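Local coordinates for protein kynurenine formamidase (Bacillus anthracis, PDB 4CO9) that hydrolyses N-formyl-L-kynurenine to L-kynurenine and formate at a binuclear zinc centre, the second step of tryptophan breakdown by the kynurenine pathway, at residues Thr55-Pro60 / Ser202-Val207; Arg143-Asp148 / His169-Leu174. All blocks are in the same frame, centred on the assembly; numbering follows the deposited sequence. Where two conformers were deposited one is given.

Interaction 1: Thr55-Pro60 / Ser202-Val207. With ZN (zinc ion), chain P; ZN (zinc ion), chain O.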
# COMPACT_ATOMS: atom_id res chain seq x y z
N THR C 55 9.83 3.39 1.96
CA THR C 55 9.03 4.40 1.31
C THR C 55 7.71 4.51 2.06
O THR C 55 7.01 3.52 2.23
CB THR C 55 8.81 4.00 -0.16
OG1 THR C 55 10.08 3.75 -0.76
CG2 THR C 55 8.12 5.11 -0.92
N HIS C 56 7.37 5.72 2.51
CA HIS C 56 6.20 5.87 3.35
C HIS C 56 5.71 7.31 3.36
O HIS C 56 6.42 8.22 2.93
CB HIS C 56 6.53 5.44 4.78
CG HIS C 56 7.44 6.39 5.48
ND1 HIS C 56 8.81 6.36 5.33
CD2 HIS C 56 7.17 7.40 6.34
CE1 HIS C 56 9.35 7.30 6.08
NE2 HIS C 56 8.38 7.95 6.70
N ILE C 57 4.50 7.49 3.87
CA ILE C 57 3.92 8.82 4.01
C ILE C 57 3.72 9.14 5.49
O ILE C 57 3.49 8.24 6.30
CB ILE C 57 2.58 8.96 3.22
CG1 ILE C 57 1.47 8.04 3.76
CG2 ILE C 57 2.84 8.68 1.75
CD1 ILE C 57 0.55 8.72 4.78
N ASP C 58 3.83 10.42 5.82
CA ASP C 58 3.59 10.93 7.17
C ASP C 58 2.17 11.49 7.28
O ASP C 58 1.70 12.19 6.39
CB ASP C 58 4.51 12.09 7.50
CG ASP C 58 5.95 11.71 7.59
OD1 ASP C 58 6.29 10.51 7.66
OD2 ASP C 58 6.77 12.65 7.59
N ALA C 59 1.50 11.18 8.39
CA ALA C 59 0.24 11.85 8.74
C ALA C 59 0.59 12.99 9.70
O ALA C 59 1.63 12.92 10.37
CB ALA C 59 -0.72 10.89 9.39
N PRO C 60 -0.25 14.03 9.78
CA PRO C 60 0.04 15.15 10.67
C PRO C 60 0.17 14.72 12.14
O PRO C 60 0.95 15.30 12.89
CB PRO C 60 -1.15 16.09 10.46
CG PRO C 60 -1.58 15.80 9.06
CD PRO C 60 -1.37 14.33 8.87
N SER C 202 2.13 5.76 7.12
CA SER C 202 1.97 4.43 6.56
C SER C 202 3.06 4.12 5.57
O SER C 202 3.40 4.97 4.75
CB SER C 202 0.64 4.29 5.83
OG SER C 202 0.49 3.00 5.27
N PRO C 203 3.61 2.90 5.61
CA PRO C 203 4.37 2.49 4.43
C PRO C 203 3.45 2.45 3.22
O PRO C 203 2.23 2.24 3.36
CB PRO C 203 4.87 1.07 4.78
CG PRO C 203 4.06 0.63 5.92
CD PRO C 203 3.53 1.85 6.64
N VAL C 204 4.03 2.67 2.05
CA VAL C 204 3.29 2.67 0.80
C VAL C 204 4.10 1.96 -0.27
O VAL C 204 5.33 1.80 -0.13
CB VAL C 204 2.98 4.10 0.30
CG1 VAL C 204 2.23 4.88 1.36
CG2 VAL C 204 4.24 4.83 -0.12
N ARG C 205 3.41 1.52 -1.31
CA ARG C 205 4.09 1.10 -2.53
C ARG C 205 3.95 2.25 -3.50
O ARG C 205 2.88 2.47 -4.07
CB ARG C 205 3.49 -0.17 -3.11
CG ARG C 205 4.31 -0.75 -4.27
CD ARG C 205 5.63 -1.30 -3.75
NE ARG C 205 6.45 -1.94 -4.77
CZ ARG C 205 6.31 -3.19 -5.20
NH1 ARG C 205 5.33 -3.97 -4.76
NH2 ARG C 205 7.14 -3.65 -6.11
N ALA C 206 5.02 3.02 -3.64
CA ALA C 206 5.05 4.11 -4.58
C ALA C 206 5.50 3.60 -5.93
O ALA C 206 6.56 2.96 -6.05
CB ALA C 206 5.95 5.22 -4.09
N VAL C 207 4.69 3.87 -6.95
CA VAL C 207 5.02 3.57 -8.33
C VAL C 207 4.66 4.75 -9.23
O VAL C 207 3.80 5.56 -8.89
CB VAL C 207 4.27 2.31 -8.85
CG1 VAL C 207 4.58 1.10 -8.00
CG2 VAL C 207 2.76 2.55 -8.87
ZN ZN P . 8.14 9.70 8.14
ZN ZN O . 8.73 12.74 7.99
O HOH W 1 8.94 11.20 9.29
O HOH W 2 11.10 12.84 8.87
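Ile57 lays its CG2 methyl across CG1 of Val204 at 3.9 Å, the two branched side chains crossing at about a right angle; both also rest on Leu174 of the next strand, their short branched chains filling the space against it without polar groups. Further along, the CG2 methyl of Thr55 meets Ala206 CB at 3.8 Å and CG2 of Val204. A chi1 of -53° puts OG1 beside the backbone N and the methyl anti to it, and OG1 hydrogen-bonds with Asn176 O and Gln13 N. Threonine thus serves an apolar contact and a polar one at once.

The backbones pair antiparallel. Ile57 and Ser202 exchange two hydrogen bonds, Ile57 N to Ser202 O and Ser202 N to Ile57 O, each 2.9 Å, and Val204 N adds a bond to Thr55 O. Pro203, which has no N-H to give, falls at the non-hydrogen-bonded pair with His56, where the pairing asks for no N-H.

From there the His56 ring leads away from 202-207, its ND1 hydrogen-bonded to Gly54 O and its NE2 binding one zinc ion at 2.3 Å. The Asp58 carboxylate bridges the metals: OD1 holds that zinc at 2.1 Å and OD2 the second at 2.0 Å, with a water shared between them. His52, His163 and Glu175 complete the protein ligands of this binuclear zinc site, to which strand 56-58 brings alternate residues, histidine and aspartate.

Interaction 2: Arg143-Asp148 / His169-Leu174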
# COMPACT_ATOMS: atom_id res chain seq x y z
N ARG C 143 -0.08 19.65 -3.86
CA ARG C 143 -0.71 19.00 -2.72
C ARG C 143 0.15 17.91 -2.08
O ARG C 143 -0.17 17.43 -0.99
CB ARG C 143 -2.03 18.37 -3.15
CG ARG C 143 -3.02 19.32 -3.80
CD ARG C 143 -4.18 18.52 -4.37
NE ARG C 143 -5.15 18.18 -3.32
CZ ARG C 143 -6.07 17.22 -3.41
NH1 ARG C 143 -6.14 16.48 -4.50
NH2 ARG C 143 -6.90 17.01 -2.40
N LEU C 144 1.21 17.51 -2.75
CA LEU C 144 2.09 16.46 -2.23
C LEU C 144 3.52 16.73 -2.65
O LEU C 144 3.79 17.04 -3.81
CB LEU C 144 1.64 15.09 -2.74
CG LEU C 144 2.56 13.90 -2.46
CD1 LEU C 144 2.49 13.37 -1.04
CD2 LEU C 144 2.28 12.77 -3.42
N ILE C 145 4.42 16.58 -1.69
CA ILE C 145 5.85 16.67 -1.93
C ILE C 145 6.47 15.35 -1.51
O ILE C 145 6.15 14.79 -0.44
CB ILE C 145 6.47 17.88 -1.19
CG1 ILE C 145 7.89 18.15 -1.67
CG2 ILE C 145 6.50 17.69 0.32
CD1 ILE C 145 7.96 18.91 -2.96
N GLY C 146 7.35 14.83 -2.38
CA GLY C 146 8.07 13.60 -2.10
C GLY C 146 9.56 13.84 -2.18
O GLY C 146 10.00 14.63 -3.02
N VAL C 147 10.31 13.19 -1.31
CA VAL C 147 11.76 13.27 -1.30
C VAL C 147 12.41 11.89 -1.26
O VAL C 147 11.84 10.93 -0.72
CB VAL C 147 12.28 14.12 -0.12
CG1 VAL C 147 11.85 15.56 -0.29
CG2 VAL C 147 11.81 13.58 1.22
N ASP C 148 13.61 11.78 -1.84
CA ASP C 148 14.34 10.51 -1.86
C ASP C 148 15.27 10.34 -0.66
O ASP C 148 16.31 9.68 -0.76
CB ASP C 148 15.11 10.35 -3.18
CG ASP C 148 16.15 11.43 -3.40
OD1 ASP C 148 16.18 12.42 -2.64
OD2 ASP C 148 16.92 11.31 -4.38
N HIS C 169 -0.04 24.17 4.99
CA HIS C 169 -0.42 24.61 3.64
C HIS C 169 -1.02 23.50 2.80
O HIS C 169 -1.03 23.58 1.58
CB HIS C 169 0.79 25.20 2.94
CG HIS C 169 1.23 26.51 3.51
ND1 HIS C 169 2.08 26.60 4.59
CD2 HIS C 169 0.92 27.78 3.16
CE1 HIS C 169 2.29 27.87 4.88
NE2 HIS C 169 1.60 28.61 4.03
N SER C 170 -1.53 22.47 3.47
CA SER C 170 -2.22 21.35 2.84
C SER C 170 -1.33 20.52 1.91
O SER C 170 -1.84 19.89 1.00
CB SER C 170 -3.48 21.85 2.11
OG SER C 170 -4.43 22.28 3.05
N ILE C 171 -0.02 20.53 2.17
CA ILE C 171 0.92 19.75 1.38
C ILE C 171 1.30 18.49 2.16
O ILE C 171 1.85 18.56 3.24
CB ILE C 171 2.20 20.51 1.07
CG1 ILE C 171 1.87 21.82 0.35
CG2 ILE C 171 3.14 19.65 0.23
CD1 ILE C 171 3.05 22.74 0.18
N HIS C 172 1.00 17.35 1.55
CA HIS C 172 1.24 16.06 2.13
C HIS C 172 2.67 15.62 1.85
O HIS C 172 3.33 16.18 1.00
CB HIS C 172 0.23 15.08 1.59
CG HIS C 172 -1.17 15.43 1.97
ND1 HIS C 172 -1.98 14.58 2.69
CD2 HIS C 172 -1.91 16.55 1.75
CE1 HIS C 172 -3.16 15.14 2.88
NE2 HIS C 172 -3.14 16.34 2.33
N ILE C 173 3.14 14.62 2.60
CA ILE C 173 4.56 14.27 2.65
C ILE C 173 4.79 12.80 2.36
O ILE C 173 4.20 11.93 3.00
CB ILE C 173 5.15 14.60 4.04
CG1 ILE C 173 5.08 16.11 4.29
CG2 ILE C 173 6.61 14.12 4.13
CD1 ILE C 173 5.38 16.52 5.71
N LEU C 174 5.70 12.55 1.42
CA LEU C 174 6.13 11.23 1.02
C LEU C 174 7.64 11.17 1.13
O LEU C 174 8.33 12.03 0.58
CB LEU C 174 5.66 10.98 -0.42
CG LEU C 174 6.22 9.80 -1.20
CD1 LEU C 174 5.90 8.48 -0.50
CD2 LEU C 174 5.65 9.82 -2.61
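Leu144 and Leu174 point to one face of a parallel strand pair, Ile145 and Ile173 to the other. On the first face Leu144 was modelled in two conformers, and in one of them it leans across the strand gap: with CG swung opposite its backbone N (chi1 171°), its CD1 comes 3.6 Å from His172 O and 4.0 Å from Leu174 CB. Gly146, paired with Leu174 across the strands, has no side chain, and CB of Leu174 lies against its CA.

On the other face the CG2 branches of Ile145 and Ile171 meet at 3.9 Å, their side chains set obliquely, while Ile173 CG1 touches the same Ile145 methyl more loosely. His172 shares the leucine face at the more open end. Its CB and CD2 lie close to Arg143 O, with CD2 at 3.4 Å, and its ND1 is hydrogen-bonded with Tyr78 OH, a partner that limits rotation of the ring. In one of its two conformers the Arg143 guanidinium turns away to a salt bridge with Asp74.

Four backbone bonds run up the pair: His172 N to Arg143 O at 2.8 Å, Ile145 N to His172 O, Leu174 N to Ile145 O and Val147 N to Leu174 O.

Before strand 172-175, Ser170, with positive phi, is the C-prime residue of the Schellman motif ending helix 161-168. That helix completes a beta-alpha-beta unit: its Leu166 packs on Ile145 and Ile171, Leu137 of helix 133-140 joins them, and strand 108-112 flanks 144-147 on its other edge.

How the interactions relate
Both interactions are buried and belong to one mixed sheet, where strands 56-58 and 172-175 are neighbours; Asp58 N probably hydrogen-bonds Ile173 O, and Leu174 CD1 packs on Ile57 CG2, so Leu174 serves both. Interaction 1 is antiparallel, at the sheet end formed by 201-203, and borders the second subunit, whose Leu194 packs on Pro203. Interaction 2 is parallel, lies between inner strands with helices over its isoleucine face, and becomes more open at its Arg143 and Ser170 end; interaction 1 is the more completely buried. Aliphatic layers dominate 143-148 with 169-174, whereas 55-60 alternates an apolar side, Thr55 and Ile57, with zinc ligands, His56 and Asp58. Interaction 2 nests within the loop closed by interaction 1.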